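Local coordinates for protein phosphatase Slingshot homolog 2 (Homo sapiens, PDB 2NT2) that removes phosphate from phosphoproteins such as cofilin through the catalytic domain described here, activating this actin-depolymerizing factor and so regulating actin filament dynamics, at residues A[19-22]-A[23-26]; A[42-45]-A[46-50]; A[60-63]-A[64-67]; A[108-111]-A[112-115]; A[126-129]-A[130-133]. The protein carries 1 engineered substitution. All coordinates share one frame; numbering follows the deposited sequence.

How the interactions relate
All five contacts are local, each within one continuous run of chain in the catalytic domain. Interactions 1, 4 and 5 open helices 22-27, 111-121 and 129-143: an asparagine side chain caps the helix in 1 and 5, whereas in 4 it stacks on an arginine instead. Interaction 2 is the surface contact, an aromatic turn leading into edge strand 49-52, and it touches interaction 1 through Phe44 and Phe48. Interaction 3 shapes the turn before helix 67-79 around a buried leucine and tryptophan. It meets interaction 5 at the buried Phe131, while Tyr115 of interaction 4 packs on Pro127 and Met132 of interaction 5.

Interaction 1 (A[19-22]-A[23-26]); sequences ASNL and EDLQ
Asn21 and Leu22 receive three hydrogen bonds from N-H groups in the first turn of helix 22-27. The side-chain bond identifies Asn21 as the N-cap: its OD1 accepts from Asp24 N at 3.0 Å. The bond is moderately bent, and the donor stands 43° out of the amide's carbonyl plane instead of on a lone pair. With CG swung opposite the backbone N (chi1 -176°), the amide of Asn21 reaches forward to this N-H. The other two bonds are the first i to i+4 links of the helix, Leu25 N to Asn21 O at 3.2 Å and Gln26 N to Leu22 O at 2.8 Å.

Packing adds to these. Asn21 OD1 also lies 3.1 Å from Asp24 CB, and the amide and carboxylate planes are turned 60° apart. Leu25 folds back under the turn, its CG 3.5 Å from Asn21 O and its CD1 3.7 Å from Ala19 O. Ala19 and Leu25 both rest on Leu85 of strand 83-87, which fastens the turn to the central sheet.

The charged group is engaged further along, where Asp24 OD2 forms a salt bridge with Arg28. A neutral amide thus serves the N-H at the helix start, while the carboxylate, near the positive end of the helix dipole, is probably stabilised by that end as well as by the arginine.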
loop_
_atom_site.group_PDB
_atom_site.type_symbol
_atom_site.label_atom_id
_atom_site.label_comp_id
_atom_site.label_asym_id
_atom_site.label_seq_id
_atom_site.Cartn_x
_atom_site.Cartn_y
_atom_site.Cartn_z
ATOM N N ALA A 19 5.098 -1.112 11.234
ATOM C CA ALA A 19 3.770 -0.795 11.748
ATOM C C ALA A 19 3.712 -0.911 13.269
ATOM O O ALA A 19 2.817 -0.332 13.894
ATOM C CB ALA A 19 2.720 -1.678 11.098
ATOM N N SER A 20 4.658 -1.649 13.848
ATOM C CA SER A 20 4.746 -1.784 15.300
ATOM C C SER A 20 5.666 -0.745 15.938
ATOM O O SER A 20 5.854 -0.751 17.161
ATOM C CB SER A 20 5.150 -3.189 15.728
ATOM O OG SER A 20 6.370 -3.670 15.224
ATOM N N ASN A 21 6.246 0.141 15.139
ATOM C CA ASN A 21 7.156 1.161 15.672
ATOM C C ASN A 21 6.445 2.495 15.850
ATOM O O ASN A 21 6.570 3.378 15.008
ATOM C CB ASN A 21 8.362 1.299 14.750
ATOM C CG ASN A 21 9.426 2.248 15.247
ATOM O OD1 ASN A 21 9.151 3.199 15.972
ATOM N ND2 ASN A 21 10.664 2.009 14.830
ATOM N N LEU A 22 5.702 2.633 16.939
ATOM C CA LEU A 22 4.776 3.736 17.165
ATOM C C LEU A 22 5.433 5.103 17.015
ATOM O O LEU A 22 4.973 5.952 16.251
ATOM C CB LEU A 22 4.132 3.610 18.544
ATOM C CG LEU A 22 3.318 4.779 19.088
ATOM C CD1 LEU A 22 2.237 5.214 18.116
ATOM C CD2 LEU A 22 2.687 4.414 20.428
ATOM N N GLU A 23 6.507 5.310 17.768
ATOM C CA GLU A 23 7.218 6.581 17.770
ATOM C C GLU A 23 7.655 6.951 16.357
ATOM O O GLU A 23 7.581 8.111 15.960
ATOM C CB GLU A 23 8.423 6.492 18.696
ATOM C CG GLU A 23 8.531 7.470 19.832
ATOM C CD GLU A 23 7.230 7.964 20.417
ATOM O OE1 GLU A 23 6.668 8.949 19.871
ATOM O OE2 GLU A 23 6.745 7.391 21.416
ATOM N N ASP A 24 8.120 5.965 15.583
ATOM C CA ASP A 24 8.546 6.279 14.222
ATOM C C ASP A 24 7.381 6.857 13.412
ATOM O O ASP A 24 7.520 7.871 12.736
ATOM C CB ASP A 24 9.094 5.045 13.506
ATOM C CG ASP A 24 9.680 5.416 12.154
ATOM O OD1 ASP A 24 10.850 5.854 12.115
ATOM O OD2 ASP A 24 8.988 5.281 11.123
ATOM N N LEU A 25 6.248 6.188 13.512
ATOM C CA LEU A 25 5.005 6.514 12.845
ATOM C C LEU A 25 4.491 7.892 13.255
ATOM O O LEU A 25 4.152 8.724 12.413
ATOM C CB LEU A 25 3.936 5.458 13.175
ATOM C CG LEU A 25 4.143 4.088 12.524
ATOM C CD1 LEU A 25 2.970 3.164 12.787
ATOM C CD2 LEU A 25 4.381 4.255 11.029
ATOM N N GLN A 26 4.438 8.108 14.567
ATOM C CA GLN A 26 3.963 9.383 15.096
ATOM C C GLN A 26 4.821 10.530 14.578
ATOM O O GLN A 26 4.314 11.545 14.105
ATOM C CB GLN A 26 3.957 9.349 16.625
ATOM C CG GLN A 26 3.011 10.357 17.252
ATOM C CD GLN A 26 2.659 10.026 18.689
ATOM O OE1 GLN A 26 3.438 10.294 19.604
ATOM N NE2 GLN A 26 1.479 9.453 18.896
#

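Interaction 2 (A[42-45]-A[46-50]); sequences NFFP and GVFEY
Asn42 and Tyr50 meet because each carries CG opposite its own carbonyl carbon (chi1 -68° and -75°), which lays the amide on the phenol ring. The two planes are only 11° apart. Asn42 CB stands over the ring centre, 3.7 Å from the Tyr50 ring centroid, in a CH-pi contact, and Asn42 CG approaches Tyr50 CD2 to 3.4 Å. The amide's ND2 has its polar partner in Asn52 OD1. At the far end of the ring, Tyr50 OH accepts from Phe44 N at 2.9 Å, while Phe44 O lies at the ring edge, near its plane.

Between these residues the chain reverses in a type II beta turn, Phe44 to Val47, with Pro45 and Gly46 at its corners. Phe44 O closes it by accepting from Val47 N at 3.0 Å, and takes a second bond from Phe48 N at 3.3 Å. At Gly46 phi is positive, and a CB there would strike Pro45 O. The turn leads into strand 49-52 at the edge of the sheet.

Phe44 and Phe48 point the same way, side by side, with Phe44 CD1 3.6 Å from Phe48 CE1 and their rings oblique. Leu22 of helix 22-27 touches both, and Val47 as well.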
loop_
_atom_site.group_PDB
_atom_site.type_symbol
_atom_site.label_atom_id
_atom_site.label_comp_id
_atom_site.label_asym_id
_atom_site.label_seq_id
_atom_site.Cartn_x
_atom_site.Cartn_y
_atom_site.Cartn_z
ATOM N N ASN A 42 -3.274 -5.161 13.903
ATOM C CA ASN A 42 -3.367 -3.738 14.141
ATOM C C ASN A 42 -2.769 -3.428 15.520
ATOM O O ASN A 42 -3.440 -3.571 16.541
ATOM C CB ASN A 42 -4.811 -3.251 14.111
ATOM C CG ASN A 42 -5.474 -3.312 12.756
ATOM O OD1 ASN A 42 -6.653 -2.969 12.631
ATOM N ND2 ASN A 42 -4.727 -3.730 11.740
ATOM N N PHE A 43 -1.500 -3.053 15.541
ATOM C CA PHE A 43 -0.746 -2.893 16.768
ATOM C C PHE A 43 -1.274 -1.801 17.678
ATOM O O PHE A 43 -1.185 -1.927 18.906
ATOM C CB PHE A 43 0.729 -2.614 16.418
ATOM C CG PHE A 43 1.373 -3.790 15.693
ATOM C CD1 PHE A 43 1.564 -5.000 16.341
ATOM C CD2 PHE A 43 1.777 -3.669 14.375
ATOM C CE1 PHE A 43 2.147 -6.072 15.692
ATOM C CE2 PHE A 43 2.360 -4.739 13.718
ATOM C CZ PHE A 43 2.542 -5.941 14.375
ATOM N N PHE A 44 -1.801 -0.701 17.134
ATOM C CA PHE A 44 -2.155 0.424 18.007
ATOM C C PHE A 44 -3.572 0.927 17.802
ATOM O O PHE A 44 -3.792 2.081 17.415
ATOM C CB PHE A 44 -1.152 1.574 17.808
ATOM C CG PHE A 44 0.293 1.098 17.742
ATOM C CD1 PHE A 44 0.971 1.044 16.536
ATOM C CD2 PHE A 44 0.950 0.704 18.895
ATOM C CE1 PHE A 44 2.281 0.604 16.477
ATOM C CE2 PHE A 44 2.261 0.258 18.845
ATOM C CZ PHE A 44 2.925 0.205 17.634
ATOM N N PRO A 45 -4.582 0.106 18.067
ATOM C CA PRO A 45 -5.964 0.606 17.950
ATOM C C PRO A 45 -6.234 1.655 19.024
ATOM O O PRO A 45 -5.966 1.428 20.206
ATOM C CB PRO A 45 -6.818 -0.638 18.170
ATOM C CG PRO A 45 -5.896 -1.800 18.031
ATOM C CD PRO A 45 -4.542 -1.305 18.471
ATOM N N GLY A 46 -6.745 2.817 18.632
ATOM C CA GLY A 46 -6.910 3.911 19.583
ATOM C C GLY A 46 -5.867 4.996 19.374
ATOM O O GLY A 46 -5.970 6.099 19.914
ATOM N N VAL A 47 -4.846 4.674 18.586
ATOM C CA VAL A 47 -3.844 5.644 18.163
ATOM C C VAL A 47 -4.035 5.960 16.684
ATOM O O VAL A 47 -3.992 7.119 16.268
ATOM C CB VAL A 47 -2.410 5.132 18.395
ATOM C CG1 VAL A 47 -1.392 6.205 18.032
ATOM C CG2 VAL A 47 -2.229 4.686 19.841
ATOM N N PHE A 48 -4.236 4.913 15.882
ATOM C CA PHE A 48 -4.375 5.103 14.446
ATOM C C PHE A 48 -5.677 4.528 13.903
ATOM O O PHE A 48 -6.191 3.538 14.418
ATOM C CB PHE A 48 -3.191 4.474 13.707
ATOM C CG PHE A 48 -1.830 4.869 14.251
ATOM C CD1 PHE A 48 -1.190 4.072 15.181
ATOM C CD2 PHE A 48 -1.201 6.027 13.826
ATOM C CE1 PHE A 48 0.059 4.417 15.672
ATOM C CE2 PHE A 48 0.043 6.382 14.311
ATOM C CZ PHE A 48 0.672 5.574 15.236
ATOM N N GLU A 49 -6.179 5.174 12.860
ATOM C CA GLU A 49 -7.295 4.700 12.058
ATOM C C GLU A 49 -6.825 3.610 11.092
ATOM O O GLU A 49 -5.926 3.865 10.285
ATOM C CB GLU A 49 -7.877 5.870 11.272
ATOM C CG GLU A 49 -9.313 6.204 11.638
ATOM C CD GLU A 49 -10.145 6.480 10.397
ATOM O OE1 GLU A 49 -10.274 5.582 9.539
ATOM O OE2 GLU A 49 -10.668 7.608 10.286
ATOM N N TYR A 50 -7.433 2.436 11.184
ATOM C CA TYR A 50 -7.010 1.269 10.428
ATOM C C TYR A 50 -7.982 0.892 9.314
ATOM O O TYR A 50 -9.188 1.084 9.440
ATOM C CB TYR A 50 -6.825 0.059 11.353
ATOM C CG TYR A 50 -5.568 0.136 12.186
ATOM C CD1 TYR A 50 -5.621 0.610 13.492
ATOM C CD2 TYR A 50 -4.338 -0.255 11.672
ATOM C CE1 TYR A 50 -4.479 0.686 14.259
ATOM C CE2 TYR A 50 -3.194 -0.177 12.444
ATOM C CZ TYR A 50 -3.271 0.295 13.736
ATOM O OH TYR A 50 -2.141 0.376 14.517
#

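Interaction 3 (A[60-63]-A[64-67]); sequences ATDL and LAYW
Leu63 runs across Trp67 at about a right angle, and every atom of its side chain meets the indole. Its CB starts close, 3.3 Å from Trp67 CH2. Leu63 CG follows at 3.8 Å from Trp67 CZ3, and the CD1 branch returns to that same corner, 3.3 Å from Trp67 CZ3. The CD2 branch stays within 4.1 Å of Trp67 CZ3, and Leu63 CD2 lies 4.3 Å from Tyr66 CD1. Leu63 O lies over one face of the indole, offset toward the rim, so backbone and side chain both line the ring. Trp67 is swung back over the turn, its CG opposite the carbonyl carbon (chi1 -42°).

Two hydrogen bonds hold this turn. Tyr66 N gives to Leu63 O at 2.7 Å, and Ala65 N to Asp62 OD1 at 3.1 Å, the latter meeting the carboxylate from 51° above its plane. Asp62 O sits at the edge of the Tyr66 ring, 3.2 Å from Tyr66 CD1.

Were Trp67 an alanine, CB and CD1 of Leu63 would probably lose the indole they rest on, and a gap would open between Leu63 and helix 94-107.

Leading into helix 67-79, the turn is wedged between two others: Trp67 packs on Ser97, Thr98 and Ala101 of helix 94-107 and meets Tyr138 of helix 129-143 edge-to-face, while Gln134 of that last helix accepts from Leu63 N.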
loop_
_atom_site.group_PDB
_atom_site.type_symbol
_atom_site.label_atom_id
_atom_site.label_comp_id
_atom_site.label_asym_id
_atom_site.label_seq_id
_atom_site.Cartn_x
_atom_site.Cartn_y
_atom_site.Cartn_z
ATOM N N ALA A 60 -3.290 -17.045 -5.351
ATOM C CA ALA A 60 -4.736 -17.203 -5.314
ATOM C C ALA A 60 -5.425 -15.944 -4.804
ATOM O O ALA A 60 -6.651 -15.818 -4.847
ATOM C CB ALA A 60 -5.114 -18.397 -4.449
ATOM N N THR A 61 -4.616 -15.015 -4.306
ATOM C CA THR A 61 -5.150 -13.752 -3.813
ATOM C C THR A 61 -5.521 -12.829 -4.968
ATOM O O THR A 61 -4.699 -12.548 -5.843
ATOM C CB THR A 61 -4.139 -13.021 -2.906
ATOM O OG1 THR A 61 -3.998 -13.737 -1.675
ATOM C CG2 THR A 61 -4.653 -11.628 -2.582
ATOM N N ASP A 62 -6.761 -12.352 -4.948
ATOM C CA ASP A 62 -7.225 -11.342 -5.895
ATOM C C ASP A 62 -7.223 -9.962 -5.236
ATOM O O ASP A 62 -8.225 -9.544 -4.658
ATOM C CB ASP A 62 -8.605 -11.699 -6.425
ATOM C CG ASP A 62 -9.252 -10.640 -7.292
ATOM O OD1 ASP A 62 -8.586 -9.661 -7.681
ATOM O OD2 ASP A 62 -10.460 -10.775 -7.581
ATOM N N LEU A 63 -6.093 -9.270 -5.332
ATOM C CA LEU A 63 -5.934 -7.945 -4.743
ATOM C C LEU A 63 -6.646 -6.875 -5.566
ATOM O O LEU A 63 -7.109 -5.863 -5.039
ATOM C CB LEU A 63 -4.449 -7.597 -4.641
ATOM C CG LEU A 63 -3.788 -7.708 -3.271
ATOM C CD1 LEU A 63 -2.397 -7.085 -3.322
ATOM C CD2 LEU A 63 -4.655 -7.063 -2.206
ATOM N N LEU A 64 -6.706 -7.124 -6.865
ATOM C CA LEU A 64 -7.424 -6.274 -7.804
ATOM C C LEU A 64 -8.796 -5.886 -7.272
ATOM O O LEU A 64 -9.160 -4.705 -7.276
ATOM C CB LEU A 64 -7.558 -6.976 -9.156
ATOM C CG LEU A 64 -8.090 -6.156 -10.330
ATOM C CD1 LEU A 64 -7.697 -4.696 -10.215
ATOM C CD2 LEU A 64 -7.592 -6.732 -11.649
ATOM N N ALA A 65 -9.552 -6.861 -6.781
ATOM C CA ALA A 65 -10.865 -6.590 -6.212
ATOM C C ALA A 65 -10.825 -5.606 -5.055
ATOM O O ALA A 65 -11.853 -5.040 -4.673
ATOM C CB ALA A 65 -11.515 -7.899 -5.786
ATOM N N TYR A 66 -9.665 -5.348 -4.452
ATOM C CA TYR A 66 -9.635 -4.470 -3.287
ATOM C C TYR A 66 -9.013 -3.105 -3.561
ATOM O O TYR A 66 -8.908 -2.318 -2.606
ATOM C CB TYR A 66 -8.839 -5.111 -2.154
ATOM C CG TYR A 66 -9.305 -6.434 -1.617
ATOM C CD1 TYR A 66 -8.870 -7.633 -2.173
ATOM C CD2 TYR A 66 -10.181 -6.500 -0.538
ATOM C CE1 TYR A 66 -9.296 -8.849 -1.676
ATOM C CE2 TYR A 66 -10.612 -7.715 -0.035
ATOM C CZ TYR A 66 -10.169 -8.888 -0.606
ATOM O OH TYR A 66 -10.599 -10.098 -0.105
ATOM N N TRP A 67 -8.557 -2.783 -4.775
ATOM C CA TRP A 67 -7.762 -1.566 -4.911
ATOM C C TRP A 67 -8.622 -0.297 -4.828
ATOM O O TRP A 67 -8.065 0.772 -4.535
ATOM C CB TRP A 67 -6.875 -1.441 -6.098
ATOM C CG TRP A 67 -6.009 -2.442 -6.718
ATOM C CD1 TRP A 67 -6.154 -2.754 -8.041
ATOM C CD2 TRP A 67 -4.929 -3.265 -6.265
ATOM N NE1 TRP A 67 -5.245 -3.712 -8.438
ATOM C CE2 TRP A 67 -4.482 -4.038 -7.350
ATOM C CE3 TRP A 67 -4.310 -3.407 -5.019
ATOM C CZ2 TRP A 67 -3.433 -4.953 -7.244
ATOM C CZ3 TRP A 67 -3.273 -4.315 -4.920
ATOM C CH2 TRP A 67 -2.847 -5.069 -6.017
#

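Interaction 4 (A[108-111]-A[112-115]); sequences GWNL and DRAY
Asn110 and Arg113 lie with their flat ends stacked, amide and guanidinium planes 28° apart. Asn110 OD1 stands over one face of the guanidinium, offset toward its rim and 3.9 Å from Arg113 NH1. The aliphatic parts also meet, Asn110 CB to Arg113 CD, though the model is too tight between Asn110 O and Arg113 CB, and the placing of this exposed arginine is less certain. The arginine chain bends at both CB-CG and CG-CD, and so folds back over the residues before the helix instead of extending outward.

Trp109 meets the same arginine differently. The two side chains cross at about a right angle, with ring and guanidinium planes 66° apart, and Arg113 NE comes 3.7 Å from Trp109 CA. The indole leans along the helix, Trp109 CE3 lying 4.1 Å from Ala114 CB, and is met edge-to-face by Tyr117.

Leu111 faces another way: with its CG opposite the backbone N (chi1 168°), it packs between helices 94-107 and 129-143, touching Ile100, Met104 and Leu135. Its CD1 also lies 4.3 Å from Tyr115 CB, and its carbonyl accepts a nearly straight hydrogen bond, Tyr115 N to Leu111 O at 2.7 Å.

This is the junction between two helices: Gly108, with positive phi, follows the end of helix 94-107, and Asn110 holds the N-cap position of helix 111-121. Its side chain makes no capping bond. The amide lies instead against the guanidinium, covering one face of it without a hydrogen bond across the stack, and bonding at the helix start is left to the backbone.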
loop_
_atom_site.group_PDB
_atom_site.type_symbol
_atom_site.label_atom_id
_atom_site.label_comp_id
_atom_site.label_asym_id
_atom_site.label_seq_id
_atom_site.Cartn_x
_atom_site.Cartn_y
_atom_site.Cartn_z
ATOM N N GLY A 108 -2.601 8.753 -12.685
ATOM C CA GLY A 108 -2.833 8.263 -14.029
ATOM C C GLY A 108 -1.556 7.789 -14.699
ATOM O O GLY A 108 -1.354 7.963 -15.901
ATOM N N TRP A 109 -0.689 7.174 -13.908
ATOM C CA TRP A 109 0.606 6.693 -14.353
ATOM C C TRP A 109 0.547 5.353 -15.067
ATOM O O TRP A 109 -0.203 4.464 -14.671
ATOM C CB TRP A 109 1.516 6.587 -13.114
ATOM C CG TRP A 109 2.056 7.921 -12.699
ATOM C CD1 TRP A 109 1.787 9.130 -13.267
ATOM C CD2 TRP A 109 2.959 8.170 -11.618
ATOM N NE1 TRP A 109 2.469 10.122 -12.608
ATOM C CE2 TRP A 109 3.197 9.558 -11.590
ATOM C CE3 TRP A 109 3.585 7.353 -10.674
ATOM C CZ2 TRP A 109 4.041 10.148 -10.651
ATOM C CZ3 TRP A 109 4.419 7.937 -9.746
ATOM C CH2 TRP A 109 4.640 9.322 -9.740
ATOM N N ASN A 110 1.353 5.186 -16.110
ATOM C CA ASN A 110 1.522 3.873 -16.731
ATOM C C ASN A 110 2.028 2.875 -15.694
ATOM O O ASN A 110 2.609 3.282 -14.687
ATOM C CB ASN A 110 2.513 3.947 -17.889
ATOM C CG ASN A 110 1.889 4.423 -19.181
ATOM O OD1 ASN A 110 0.711 4.789 -19.217
ATOM N ND2 ASN A 110 2.689 4.423 -20.242
ATOM N N LEU A 111 1.832 1.577 -15.923
ATOM C CA LEU A 111 2.274 0.601 -14.930
ATOM C C LEU A 111 3.786 0.628 -14.758
ATOM O O LEU A 111 4.276 0.687 -13.624
ATOM C CB LEU A 111 1.814 -0.806 -15.286
ATOM C CG LEU A 111 2.454 -1.943 -14.481
ATOM C CD1 LEU A 111 2.305 -1.717 -12.983
ATOM C CD2 LEU A 111 1.843 -3.275 -14.901
ATOM N N ASP A 112 4.542 0.547 -15.853
ATOM C CA ASP A 112 5.997 0.550 -15.694
ATOM C C ASP A 112 6.476 1.832 -15.022
ATOM O O ASP A 112 7.354 1.764 -14.163
ATOM C CB ASP A 112 6.657 0.332 -17.055
ATOM C CG ASP A 112 6.640 -1.152 -17.402
ATOM O OD1 ASP A 112 5.654 -1.844 -17.076
ATOM O OD2 ASP A 112 7.642 -1.632 -17.983
ATOM N N ARG A 113 5.851 2.926 -15.396
ATOM C CA ARG A 113 5.913 4.238 -14.783
ATOM C C ARG A 113 5.869 4.160 -13.254
ATOM O O ARG A 113 6.800 4.571 -12.570
ATOM C CB ARG A 113 4.707 5.051 -15.239
ATOM C CG ARG A 113 4.920 6.462 -15.736
ATOM C CD ARG A 113 4.147 6.679 -17.027
ATOM N NE ARG A 113 3.090 7.687 -16.920
ATOM C CZ ARG A 113 2.548 8.284 -17.968
ATOM N NH1 ARG A 113 2.956 7.994 -19.198
ATOM N NH2 ARG A 113 1.595 9.190 -17.800
ATOM N N ALA A 114 4.760 3.652 -12.737
ATOM C CA ALA A 114 4.484 3.568 -11.307
ATOM C C ALA A 114 5.334 2.494 -10.646
ATOM O O ALA A 114 5.928 2.719 -9.594
ATOM C CB ALA A 114 3.006 3.290 -11.065
ATOM N N TYR A 115 5.416 1.312 -11.264
ATOM C CA TYR A 115 6.281 0.270 -10.703
ATOM C C TYR A 115 7.713 0.794 -10.575
ATOM O O TYR A 115 8.322 0.665 -9.517
ATOM C CB TYR A 115 6.247 -0.991 -11.559
ATOM C CG TYR A 115 7.156 -2.103 -11.097
ATOM C CD1 TYR A 115 6.736 -3.016 -10.136
ATOM C CD2 TYR A 115 8.437 -2.251 -11.614
ATOM C CE1 TYR A 115 7.558 -4.041 -9.704
ATOM C CE2 TYR A 115 9.271 -3.273 -11.189
ATOM C CZ TYR A 115 8.826 -4.165 -10.234
ATOM O OH TYR A 115 9.654 -5.179 -9.813
#

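Interaction 5 (A[126-129]-A[130-133]); sequences KPNP and SFMR
Asn128 grips Phe131 across the start of helix 129-143: its OD1 accepts from Phe131 N at 2.9 Å, the donor 43° above the carbonyl plane, a capping bond. A chi1 of 88° puts Asn128 CG between the backbone N and the carbonyl carbon, which brings the amide back over the helix start. Backbone bonds continue the turn: Met132 N to Asn128 O at 2.8 Å and Arg133 N to Pro129 O at 3.0 Å.

The amide also stacks on an aromatic face. Asn128 ND2 stands over the centre of the Phe131 ring, 3.5 Å from Phe131 CE1, with the two planes 24° apart; the same ND2 gives a hydrogen bond to Asp57 OD1. Replacing Phe131 with an alanine would probably leave the amide without the ring against it and open a gap beside Ser93 and Arg94.

Pro127 supplies the apolar packing: its CB touches Phe131 CB at 4.0 Å and, more tightly, Met132 CE at 3.3 Å, brought there by the doubly bent methionine chain.

The Phe131 side chain is about 8 Å from that of Ser88, the engineered residue at the phosphocysteine position. The result is an asparagine N-cap opening a helix beside the active site of a dual-specificity phosphatase domain.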
loop_
_atom_site.group_PDB
_atom_site.type_symbol
_atom_site.label_atom_id
_atom_site.label_comp_id
_atom_site.label_asym_id
_atom_site.label_seq_id
_atom_site.Cartn_x
_atom_site.Cartn_y
_atom_site.Cartn_z
ATOM N N LYS A 126 8.615 -6.144 -4.743
ATOM C CA LYS A 126 8.559 -7.318 -5.607
ATOM C C LYS A 126 7.193 -7.984 -5.490
ATOM O O LYS A 126 7.024 -8.960 -4.760
ATOM C CB LYS A 126 9.677 -8.292 -5.236
ATOM C CG LYS A 126 9.583 -9.655 -5.899
ATOM C CD LYS A 126 10.954 -10.301 -6.031
ATOM C CE LYS A 126 11.014 -11.276 -7.194
ATOM N NZ LYS A 126 11.869 -10.782 -8.308
ATOM N N PRO A 127 6.217 -7.431 -6.201
ATOM C CA PRO A 127 4.882 -8.042 -6.220
ATOM C C PRO A 127 4.965 -9.486 -6.697
ATOM O O PRO A 127 5.767 -9.825 -7.565
ATOM C CB PRO A 127 4.116 -7.166 -7.209
ATOM C CG PRO A 127 4.820 -5.844 -7.164
ATOM C CD PRO A 127 6.278 -6.196 -7.007
ATOM N N ASN A 128 4.149 -10.355 -6.098
ATOM C CA ASN A 128 4.183 -11.761 -6.528
ATOM C C ASN A 128 3.606 -11.870 -7.937
ATOM O O ASN A 128 2.815 -11.018 -8.362
ATOM C CB ASN A 128 3.517 -12.646 -5.502
ATOM C CG ASN A 128 2.036 -12.884 -5.568
ATOM O OD1 ASN A 128 1.393 -12.946 -6.615
ATOM N ND2 ASN A 128 1.430 -13.067 -4.390
ATOM N N PRO A 129 4.020 -12.893 -8.682
ATOM C CA PRO A 129 3.733 -12.982 -10.115
ATOM C C PRO A 129 2.252 -12.814 -10.432
ATOM O O PRO A 129 1.899 -12.195 -11.443
ATOM C CB PRO A 129 4.173 -14.404 -10.478
ATOM C CG PRO A 129 5.224 -14.727 -9.468
ATOM C CD PRO A 129 4.787 -14.058 -8.198
ATOM N N SER A 130 1.388 -13.360 -9.576
ATOM C CA SER A 130 -0.052 -13.152 -9.719
ATOM C C SER A 130 -0.422 -11.703 -9.440
ATOM O O SER A 130 -1.311 -11.124 -10.069
ATOM C CB SER A 130 -0.830 -14.083 -8.792
ATOM O OG SER A 130 -2.190 -13.709 -8.695
ATOM N N PHE A 131 0.285 -11.067 -8.504
ATOM C CA PHE A 131 -0.010 -9.653 -8.259
ATOM C C PHE A 131 0.423 -8.826 -9.460
ATOM O O PHE A 131 -0.227 -7.853 -9.833
ATOM C CB PHE A 131 0.660 -9.175 -6.975
ATOM C CG PHE A 131 -0.001 -9.741 -5.719
ATOM C CD1 PHE A 131 0.544 -9.506 -4.464
ATOM C CD2 PHE A 131 -1.157 -10.496 -5.819
ATOM C CE1 PHE A 131 -0.060 -10.024 -3.336
ATOM C CE2 PHE A 131 -1.767 -11.017 -4.694
ATOM C CZ PHE A 131 -1.216 -10.772 -3.447
ATOM N N MET A 132 1.514 -9.257 -10.098
ATOM C CA MET A 132 1.957 -8.553 -11.302
ATOM C C MET A 132 0.938 -8.656 -12.426
ATOM O O MET A 132 0.623 -7.667 -13.086
ATOM C CB MET A 132 3.324 -9.057 -11.760
ATOM C CG MET A 132 4.446 -8.852 -10.759
ATOM S SD MET A 132 5.256 -7.250 -10.918
ATOM C CE MET A 132 3.986 -6.142 -10.343
ATOM N N ARG A 133 0.415 -9.856 -12.651
ATOM C CA ARG A 133 -0.608 -10.055 -13.675
ATOM C C ARG A 133 -1.785 -9.114 -13.442
ATOM O O ARG A 133 -2.345 -8.545 -14.378
ATOM C CB ARG A 133 -1.076 -11.508 -13.671
ATOM C CG ARG A 133 -1.543 -12.021 -15.025
ATOM C CD ARG A 133 -3.015 -12.399 -14.993
ATOM N NE ARG A 133 -3.262 -13.782 -15.371
ATOM C CZ ARG A 133 -3.657 -14.206 -16.566
ATOM N NH1 ARG A 133 -3.860 -13.335 -17.546
ATOM N NH2 ARG A 133 -3.843 -15.503 -16.781
#